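PDB 1K0F: periplasmic zinc-binding protein troA from Treponema pallidum, which binds zinc with high affinity in the periplasm and delivers it to the membrane permease of the TroABC transporter for import into the cytoplasm. Local coordinates for residues G1-A13 with G22-P36. Residues are numbered along the deposited sequence; the frame is centred on the assembly and turned at random.
Sequences GKPLVVTTIGMIA and GDVHLKGLMGPGVDP
Val-5 pairs with Leu-26 in the parallel ladder between strands 4-7 and 25-28, the two strands of a beta-alpha-beta unit joined by the crossover helix 10-20. Strand 25-28 is the outermost on this side of a four-stranded parallel sheet. Val-5 bonds to the residues flanking Leu-26: its N donates to His-25 O at 2.8 Å, and Val-5 O accepts from Lys-27 N. Thr-7 repeats the pattern with Lys-27 O and Leu-29 N.

Side-chain contacts extend the pairing beyond both strand ends. At the start, His-25 ND1 donates to Lys-2 O at 3.0 Å, with the acceptor in the ring plane. Lys-2 then bends at chi3 (-76°), bringing CE over one face of that ring, a CH-pi contact 3.8 Å from the centroid. The imidazole is thus held at an edge and covered on a face by one residue.

On the face toward helix 10-20, Leu-26 CD1 meets Thr-7 CG2, while CD2 reaches Ala-13 O. On the other face, Val-6 CG1 packs 3.6 Å from Leu-29 CG, and helix 43-51 covers both residues.

Past the strands, Met-30 N bonds to Thr-8 O at 2.8 Å. Thr-8 OG1 is hydrogen-bonded to Glu-63 OE2. The loop then returns through Pro-36, which touches the zinc-binding residue Asp-248 and precedes His-37 of the same site, empty here. Met-30 runs alongside Thr-8, its SD 3.6 Å from Thr-8 CB.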
loop_
_atom_site.group_PDB
_atom_site.type_symbol
_atom_site.label_atom_id
_atom_site.label_comp_id
_atom_site.label_asym_id
_atom_site.label_seq_id
_atom_site.Cartn_x
_atom_site.Cartn_y
_atom_site.Cartn_z
ATOM N N GLY A 1 10.778 18.486 24.347
ATOM C CA GLY A 1 10.048 17.231 24.060
ATOM C C GLY A 1 10.380 16.684 22.686
ATOM O O GLY A 1 10.855 17.421 21.818
ATOM N N LYS A 2 10.127 15.394 22.491
ATOM C CA LYS A 2 10.401 14.730 21.222
ATOM C C LYS A 2 9.636 15.372 20.058
ATOM O O LYS A 2 8.491 15.803 20.226
ATOM C CB LYS A 2 10.042 13.242 21.320
ATOM C CG LYS A 2 10.239 12.627 22.704
ATOM C CD LYS A 2 9.919 11.129 22.715
ATOM C CE LYS A 2 8.412 10.855 22.694
ATOM N NZ LYS A 2 7.838 10.650 24.061
ATOM N N PRO A 3 10.268 15.432 18.863
ATOM C CA PRO A 3 9.733 15.997 17.613
ATOM C C PRO A 3 8.513 15.283 17.036
ATOM O O PRO A 3 8.380 14.061 17.135
ATOM C CB PRO A 3 10.915 15.931 16.655
ATOM C CG PRO A 3 11.718 14.801 17.174
ATOM C CD PRO A 3 11.632 14.917 18.660
ATOM N N LEU A 4 7.630 16.062 16.417
ATOM C CA LEU A 4 6.411 15.538 15.838
ATOM C C LEU A 4 6.577 15.093 14.402
ATOM O O LEU A 4 6.824 15.909 13.522
ATOM C CB LEU A 4 5.313 16.594 15.890
ATOM C CG LEU A 4 3.992 16.127 15.288
ATOM C CD1 LEU A 4 3.520 14.893 16.035
ATOM C CD2 LEU A 4 2.958 17.238 15.367
ATOM N N VAL A 5 6.447 13.793 14.167
ATOM C CA VAL A 5 6.543 13.262 12.818
ATOM C C VAL A 5 5.104 13.014 12.412
ATOM O O VAL A 5 4.309 12.534 13.218
ATOM C CB VAL A 5 7.297 11.914 12.770
ATOM C CG1 VAL A 5 7.143 11.272 11.386
ATOM C CG2 VAL A 5 8.766 12.130 13.108
ATOM N N VAL A 6 4.749 13.351 11.182
ATOM C CA VAL A 6 3.382 13.123 10.738
ATOM C C VAL A 6 3.406 12.454 9.393
ATOM O O VAL A 6 3.997 12.966 8.446
ATOM C CB VAL A 6 2.575 14.432 10.626
ATOM C CG1 VAL A 6 1.271 14.173 9.863
ATOM C CG2 VAL A 6 2.264 14.979 12.026
ATOM N N THR A 7 2.758 11.301 9.314
ATOM C CA THR A 7 2.726 10.549 8.074
ATOM C C THR A 7 1.303 10.346 7.577
ATOM O O THR A 7 0.336 10.502 8.322
ATOM C CB THR A 7 3.398 9.173 8.252
ATOM O OG1 THR A 7 2.435 8.236 8.739
ATOM C CG2 THR A 7 4.551 9.263 9.235
ATOM N N THR A 8 1.196 9.982 6.307
ATOM C CA THR A 8 -0.085 9.757 5.683
ATOM C C THR A 8 -0.488 8.300 5.812
ATOM O O THR A 8 -1.104 7.912 6.791
ATOM C CB THR A 8 -0.012 10.151 4.212
ATOM O OG1 THR A 8 1.169 9.579 3.636
ATOM C CG2 THR A 8 0.066 11.672 4.068
ATOM N N ILE A 9 -0.150 7.492 4.819
ATOM C CA ILE A 9 -0.491 6.071 4.844
ATOM C C ILE A 9 0.229 5.348 5.985
ATOM O O ILE A 9 1.384 5.660 6.303
ATOM C CB ILE A 9 -0.119 5.409 3.516
ATOM C CG1 ILE A 9 1.370 5.634 3.237
ATOM C CG2 ILE A 9 -0.954 6.008 2.399
ATOM C CD1 ILE A 9 1.887 4.843 2.071
ATOM N N GLY A 10 -0.461 4.388 6.596
ATOM C CA GLY A 10 0.114 3.656 7.712
ATOM C C GLY A 10 1.452 2.988 7.434
ATOM O O GLY A 10 2.263 2.800 8.344
ATOM N N MET A 11 1.680 2.636 6.173
ATOM C CA MET A 11 2.909 1.967 5.779
ATOM C C MET A 11 4.138 2.753 6.197
ATOM O O MET A 11 5.108 2.181 6.694
ATOM C CB MET A 11 2.927 1.736 4.269
ATOM C CG MET A 11 2.056 0.568 3.818
ATOM S SD MET A 11 0.301 1.006 3.646
ATOM C CE MET A 11 0.305 1.631 2.015
ATOM N N ILE A 12 4.101 4.065 5.992
ATOM C CA ILE A 12 5.215 4.935 6.362
ATOM C C ILE A 12 5.313 4.957 7.882
ATOM O O ILE A 12 6.394 4.800 8.452
ATOM C CB ILE A 12 4.989 6.382 5.853
ATOM C CG1 ILE A 12 4.909 6.382 4.322
ATOM C CG2 ILE A 12 6.083 7.294 6.378
ATOM C CD1 ILE A 12 5.059 7.734 3.704
ATOM N N ALA A 13 4.161 5.149 8.522
ATOM C CA ALA A 13 4.068 5.200 9.976
ATOM C C ALA A 13 4.728 3.966 10.560
ATOM O O ALA A 13 5.376 4.031 11.610
ATOM C CB ALA A 13 2.603 5.265 10.412
ATOM N N GLY A 22 10.184 5.330 20.131
ATOM C CA GLY A 22 9.663 6.341 21.029
ATOM C C GLY A 22 10.480 7.602 21.044
ATOM O O GLY A 22 10.348 8.420 21.950
ATOM N N ASP A 23 11.330 7.762 20.040
ATOM C CA ASP A 23 12.164 8.943 19.959
ATOM C C ASP A 23 11.409 10.043 19.263
ATOM O O ASP A 23 11.941 11.119 19.021
ATOM C CB ASP A 23 13.432 8.645 19.192
ATOM C CG ASP A 23 14.274 7.622 19.871
ATOM O OD1 ASP A 23 14.470 7.736 21.097
ATOM O OD2 ASP A 23 14.733 6.701 19.175
ATOM N N VAL A 24 10.166 9.775 18.907
ATOM C CA VAL A 24 9.375 10.804 18.262
ATOM C C VAL A 24 7.925 10.620 18.627
ATOM O O VAL A 24 7.523 9.583 19.144
ATOM C CB VAL A 24 9.505 10.785 16.690
ATOM C CG1 VAL A 24 10.955 10.725 16.285
ATOM C CG2 VAL A 24 8.746 9.603 16.094
ATOM N N HIS A 25 7.152 11.661 18.387
ATOM C CA HIS A 25 5.734 11.594 18.623
ATOM C C HIS A 25 5.272 11.360 17.200
ATOM O O HIS A 25 5.610 12.140 16.307
ATOM C CB HIS A 25 5.231 12.921 19.165
ATOM C CG HIS A 25 5.440 13.074 20.634
ATOM N ND1 HIS A 25 6.343 13.969 21.168
ATOM C CD2 HIS A 25 4.876 12.435 21.688
ATOM C CE1 HIS A 25 6.319 13.877 22.491
ATOM N NE2 HIS A 25 5.438 12.954 22.829
ATOM N N LEU A 26 4.536 10.278 16.975
ATOM C CA LEU A 26 4.088 9.959 15.632
ATOM C C LEU A 26 2.585 9.997 15.451
ATOM O O LEU A 26 1.832 9.532 16.289
ATOM C CB LEU A 26 4.616 8.582 15.232
ATOM C CG LEU A 26 3.840 7.795 14.171
ATOM C CD1 LEU A 26 3.831 8.557 12.850
ATOM C CD2 LEU A 26 4.485 6.423 13.998
ATOM N N LYS A 27 2.153 10.557 14.336
ATOM C CA LYS A 27 0.739 10.632 14.053
ATOM C C LYS A 27 0.455 10.056 12.669
ATOM O O LYS A 27 0.877 10.612 11.651
ATOM C CB LYS A 27 0.265 12.091 14.147
ATOM C CG LYS A 27 -1.103 12.353 13.513
ATOM C CD LYS A 27 -2.232 12.122 14.513
ATOM C CE LYS A 27 -3.514 11.583 13.847
ATOM N NZ LYS A 27 -4.627 12.561 13.956
ATOM N N GLY A 28 -0.242 8.928 12.641
ATOM C CA GLY A 28 -0.594 8.313 11.376
ATOM C C GLY A 28 -1.875 8.970 10.899
ATOM O O GLY A 28 -2.945 8.739 11.463
ATOM N N LEU A 29 -1.773 9.803 9.866
ATOM C CA LEU A 29 -2.942 10.509 9.337
ATOM C C LEU A 29 -4.002 9.623 8.685
ATOM O O LEU A 29 -5.198 9.883 8.818
ATOM C CB LEU A 29 -2.502 11.571 8.338
ATOM C CG LEU A 29 -1.977 12.846 9.001
ATOM C CD1 LEU A 29 -1.945 13.970 7.975
ATOM C CD2 LEU A 29 -2.860 13.207 10.188
ATOM N N MET A 30 -3.566 8.589 7.975
ATOM C CA MET A 30 -4.500 7.692 7.313
ATOM C C MET A 30 -4.445 6.308 7.957
ATOM O O MET A 30 -3.447 5.597 7.846
ATOM C CB MET A 30 -4.165 7.607 5.833
ATOM C CG MET A 30 -3.641 8.899 5.248
ATOM S SD MET A 30 -3.202 8.620 3.557
ATOM C CE MET A 30 -3.583 10.198 2.822
ATOM N N GLY A 31 -5.524 5.934 8.635
ATOM C CA GLY A 31 -5.554 4.649 9.307
ATOM C C GLY A 31 -6.269 3.521 8.576
ATOM O O GLY A 31 -6.637 3.648 7.403
ATOM N N PRO A 32 -6.469 2.391 9.260
ATOM C CA PRO A 32 -7.140 1.259 8.632
ATOM C C PRO A 32 -8.357 1.708 7.829
ATOM O O PRO A 32 -8.965 2.734 8.129
ATOM C CB PRO A 32 -7.529 0.369 9.816
ATOM C CG PRO A 32 -7.090 1.101 11.067
ATOM C CD PRO A 32 -6.081 2.105 10.646
ATOM N N GLY A 33 -8.697 0.934 6.805
ATOM C CA GLY A 33 -9.846 1.268 5.986
ATOM C C GLY A 33 -9.811 2.656 5.369
ATOM O O GLY A 33 -10.845 3.157 4.928
ATOM N N VAL A 34 -8.631 3.273 5.327
ATOM C CA VAL A 34 -8.472 4.615 4.757
ATOM C C VAL A 34 -7.807 4.687 3.361
ATOM O O VAL A 34 -6.646 4.307 3.178
ATOM C CB VAL A 34 -7.680 5.527 5.721
ATOM C CG1 VAL A 34 -7.219 6.792 5.004
ATOM C CG2 VAL A 34 -8.546 5.882 6.911
ATOM N N ASP A 35 -8.556 5.206 2.388
ATOM C CA ASP A 35 -8.059 5.348 1.032
ATOM C C ASP A 35 -7.340 6.667 0.885
ATOM O O ASP A 35 -7.964 7.726 0.870
ATOM C CB ASP A 35 -9.204 5.301 0.025
ATOM C CG ASP A 35 -8.717 5.378 -1.410
ATOM O OD1 ASP A 35 -7.600 5.886 -1.637
ATOM O OD2 ASP A 35 -9.454 4.928 -2.308
ATOM N N PRO A 36 -6.014 6.621 0.746
ATOM C CA PRO A 36 -5.186 7.819 0.596
ATOM C C PRO A 36 -5.542 8.661 -0.627
ATOM O O PRO A 36 -5.438 9.892 -0.590
ATOM C CB PRO A 36 -3.763 7.270 0.523
ATOM C CG PRO A 36 -3.850 5.877 1.036
ATOM C CD PRO A 36 -5.211 5.391 0.716
#